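Imine reductase (Bacillus cereus, PDB 4D3F) probably catalyses the NADPH-dependent reduction of imines to amines, binding its cofactor in a Rossmann-type domain. Local coordinates at residues L80-L85 / V108-D113. Residues are numbered along the deposited sequence; the frame is centred on the assembly and turned at random.
Sequences LVILSL and VNLSSD. With NAP (NADP nicotinamide-adenine-dinucleotide phosphate), chain C.
Strands 80-83 and 106-109 are parallel neighbours in the Rossmann sheet, joined by a beta-alpha-beta crossover through helix 88-95, and the loops that follow their C-terminal ends border the NADP. Val108, in register with Ile82, bonds to the residues before and after Ile82 in the chain: its N donates to Val81 O (2.9 Å, nearly straight at 172°), and its O accepts from Leu83 N. Leu110 N continues the pattern to Leu83 O. On the face bearing Ile82 and Val108, the two side chains run alongside each other, Ile82 CD1 lying 3.9 Å from Val108 CB, while Leu80 CD1 meets Val108 CG2. The branches of Ile82 divide the work: chi1 of -51° sets CG1 beside the backbone N and leaves CG2 anti to it, where it reaches Leu110 CD1 at 3.5 Å. Helix 157-170 packs on this face through Leu167, which touches both Ile82 and Val108.

Beyond the strands, a side chain takes over from the backbone. Ser111 OG accepts from Leu85 N at 3.0 Å, in a more bent bond (152°). The next residue turns to the cofactor: Ser112 N donates to NADP O3D at 2.9 Å, and its OG is hydrogen-bonded to O2D, so both hydroxyls of the nicotinamide ribose are engaged. One water is hydrogen-bonded to Ser84 OG, Leu110 O and NADP O4D. Backbone pairing thus aligns two loops whose polar groups grip this ribose directly and through water.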
loop_
_atom_site.group_PDB
_atom_site.type_symbol
_atom_site.label_atom_id
_atom_site.label_comp_id
_atom_site.label_asym_id
_atom_site.label_seq_id
_atom_site.Cartn_x
_atom_site.Cartn_y
_atom_site.Cartn_z
ATOM N N LEU B 80 -22.122 -31.531 9.798
ATOM C CA LEU B 80 -21.207 -30.399 9.463
ATOM C C LEU B 80 -20.780 -30.532 7.987
ATOM O O LEU B 80 -20.182 -31.539 7.596
ATOM C CB LEU B 80 -19.992 -30.399 10.337
ATOM C CG LEU B 80 -19.035 -29.227 10.134
ATOM C CD1 LEU B 80 -19.779 -27.945 10.432
ATOM C CD2 LEU B 80 -17.802 -29.404 10.986
ATOM N N VAL B 81 -21.035 -29.476 7.214
ATOM C CA VAL B 81 -20.746 -29.418 5.787
ATOM C C VAL B 81 -19.881 -28.209 5.519
ATOM O O VAL B 81 -20.297 -27.115 5.877
ATOM C CB VAL B 81 -22.054 -29.338 5.006
ATOM C CG1 VAL B 81 -21.753 -29.232 3.525
ATOM C CG2 VAL B 81 -22.955 -30.535 5.287
ATOM N N ILE B 82 -18.678 -28.392 4.984
ATOM C CA ILE B 82 -17.778 -27.278 4.632
ATOM C C ILE B 82 -17.876 -27.041 3.123
ATOM O O ILE B 82 -17.793 -28.003 2.346
ATOM C CB ILE B 82 -16.336 -27.581 4.905
ATOM C CG1 ILE B 82 -16.022 -28.114 6.313
ATOM C CG2 ILE B 82 -15.405 -26.421 4.492
ATOM C CD1 ILE B 82 -16.343 -27.299 7.457
ATOM N N LEU B 83 -18.138 -25.792 2.755
ATOM C CA LEU B 83 -18.252 -25.403 1.339
ATOM C C LEU B 83 -17.035 -24.601 0.951
ATOM O O LEU B 83 -16.737 -23.601 1.587
ATOM C CB LEU B 83 -19.526 -24.643 1.016
ATOM C CG LEU B 83 -20.690 -25.589 1.366
ATOM C CD1 LEU B 83 -21.326 -25.117 2.669
ATOM C CD2 LEU B 83 -21.761 -25.748 0.375
ATOM N N SER B 84 -16.395 -24.967 -0.143
ATOM C CA SER B 84 -15.299 -24.164 -0.684
ATOM C C SER B 84 -15.558 -24.014 -2.201
ATOM O O SER B 84 -15.092 -24.778 -3.014
ATOM C CB SER B 84 -14.010 -24.803 -0.414
ATOM O OG SER B 84 -12.907 -24.010 -0.899
ATOM N N LEU B 85 -16.436 -23.107 -2.480
ATOM C CA LEU B 85 -16.899 -22.896 -3.867
ATOM C C LEU B 85 -16.481 -21.519 -4.365
ATOM O O LEU B 85 -15.987 -20.679 -3.609
ATOM C CB LEU B 85 -18.389 -22.969 -3.829
ATOM C CG LEU B 85 -18.999 -24.282 -3.351
ATOM C CD1 LEU B 85 -20.470 -24.049 -3.128
ATOM C CD2 LEU B 85 -18.691 -25.387 -4.352
ATOM N N VAL B 108 -20.678 -24.369 6.739
ATOM C CA VAL B 108 -19.583 -23.432 6.979
ATOM C C VAL B 108 -19.079 -23.033 5.573
ATOM O O VAL B 108 -18.516 -23.850 4.822
ATOM C CB VAL B 108 -18.471 -24.051 7.726
ATOM C CG1 VAL B 108 -17.349 -23.049 7.941
ATOM C CG2 VAL B 108 -18.948 -24.583 9.069
ATOM N N ASN B 109 -19.373 -21.796 5.199
ATOM C CA ASN B 109 -19.087 -21.351 3.863
ATOM C C ASN B 109 -17.816 -20.564 3.812
ATOM O O ASN B 109 -17.753 -19.489 4.374
ATOM C CB ASN B 109 -20.258 -20.554 3.343
ATOM C CG ASN B 109 -20.242 -20.454 1.824
ATOM O OD1 ASN B 109 -21.287 -20.592 1.175
ATOM N ND2 ASN B 109 -19.075 -20.408 1.253
ATOM N N LEU B 110 -16.817 -21.152 3.188
ATOM C CA LEU B 110 -15.461 -20.593 3.092
ATOM C C LEU B 110 -15.163 -19.932 1.714
ATOM O O LEU B 110 -14.019 -19.654 1.415
ATOM C CB LEU B 110 -14.446 -21.625 3.380
ATOM C CG LEU B 110 -14.638 -22.325 4.757
ATOM C CD1 LEU B 110 -13.620 -23.423 4.944
ATOM C CD2 LEU B 110 -14.594 -21.344 5.922
ATOM N N SER B 111 -16.217 -19.609 1.036
ATOM C CA SER B 111 -16.190 -18.987 -0.298
ATOM C C SER B 111 -15.976 -17.463 -0.150
ATOM O O SER B 111 -16.594 -16.844 0.733
ATOM C CB SER B 111 -17.471 -19.298 -1.014
ATOM O OG SER B 111 -17.655 -20.760 -1.033
ATOM N N SER B 112 -15.175 -16.872 -1.057
ATOM C CA SER B 112 -14.977 -15.407 -1.097
ATOM C C SER B 112 -16.158 -14.756 -1.762
ATOM O O SER B 112 -16.543 -15.128 -2.846
ATOM C CB SER B 112 -13.693 -15.053 -1.916
ATOM O OG SER B 112 -12.588 -15.494 -1.193
ATOM N N ASP B 113 -16.764 -13.780 -1.093
ATOM C CA ASP B 113 -17.853 -12.983 -1.656
ATOM C C ASP B 113 -18.032 -11.729 -0.760
ATOM O O ASP B 113 -17.178 -11.441 0.071
ATOM C CB ASP B 113 -19.178 -13.774 -1.765
ATOM C CG ASP B 113 -19.953 -13.485 -2.999
ATOM O OD1 ASP B 113 -20.166 -12.270 -3.326
ATOM O OD2 ASP B 113 -20.487 -14.468 -3.607
HETATM P PA NAP C . -12.206 -22.646 -7.511
HETATM O O1A NAP C . -11.521 -22.943 -8.821
HETATM O O2A NAP C . -12.917 -21.372 -7.199
HETATM O O5B NAP C . -13.316 -23.808 -7.464
HETATM C C5B NAP C . -14.056 -23.969 -6.292
HETATM C C4B NAP C . -15.146 -24.981 -6.496
HETATM O O4B NAP C . -16.328 -24.343 -6.984
HETATM C C3B NAP C . -14.782 -26.156 -7.359
HETATM O O3B NAP C . -15.345 -27.264 -6.660
HETATM C C2B NAP C . -15.686 -25.931 -8.560
HETATM O O2B NAP C . -16.138 -27.121 -9.259
HETATM C C1B NAP C . -16.846 -25.252 -7.912
HETATM N N9A NAP C . -17.714 -24.557 -8.858
HETATM C C8A NAP C . -17.386 -23.434 -9.534
HETATM N N7A NAP C . -18.461 -23.094 -10.259
HETATM C C5A NAP C . -19.403 -24.015 -10.064
HETATM C C6A NAP C . -20.724 -24.273 -10.579
HETATM N N6A NAP C . -21.189 -23.363 -11.440
HETATM N N1A NAP C . -21.449 -25.299 -10.164
HETATM C C2A NAP C . -20.943 -26.193 -9.262
HETATM N N3A NAP C . -19.685 -26.047 -8.755
HETATM C C4A NAP C . -18.922 -24.969 -9.102
HETATM O O3 NAP C . -11.162 -23.077 -6.446
HETATM P PN NAP C . -10.460 -22.501 -5.115
HETATM O O1N NAP C . -9.160 -21.925 -5.487
HETATM O O2N NAP C . -10.212 -23.732 -4.275
HETATM O O5D NAP C . -11.422 -21.446 -4.498
HETATM C C5D NAP C . -12.568 -21.642 -3.623
HETATM C C4D NAP C . -12.842 -20.411 -2.783
HETATM O O4D NAP C . -11.762 -20.189 -1.879
HETATM C C3D NAP C . -12.904 -19.128 -3.646
HETATM O O3D NAP C . -14.073 -18.404 -3.233
HETATM C C2D NAP C . -11.557 -18.459 -3.454
HETATM O O2D NAP C . -11.620 -17.041 -3.616
HETATM C C1D NAP C . -11.333 -18.832 -1.976
HETATM N N1N NAP C . -9.980 -18.655 -1.553
HETATM C C2N NAP C . -8.998 -19.116 -2.356
HETATM C C3N NAP C . -7.671 -18.951 -2.031
HETATM C C7N NAP C . -6.656 -19.558 -2.982
HETATM O O7N NAP C . -5.526 -19.287 -2.741
HETATM N N7N NAP C . -6.941 -20.529 -3.868
HETATM C C4N NAP C . -7.323 -18.303 -0.853
HETATM C C5N NAP C . -8.342 -17.844 0.003
HETATM C C6N NAP C . -9.693 -18.025 -0.346
HETATM P P2B NAP C . -15.162 -27.822 -10.320
HETATM O O1X NAP C . -16.135 -28.774 -10.957
HETATM O O2X NAP C . -14.663 -26.649 -11.238
HETATM O O3X NAP C . -13.992 -28.419 -9.533
HETATM O O HOH W 1 -12.259 -21.682 0.303
#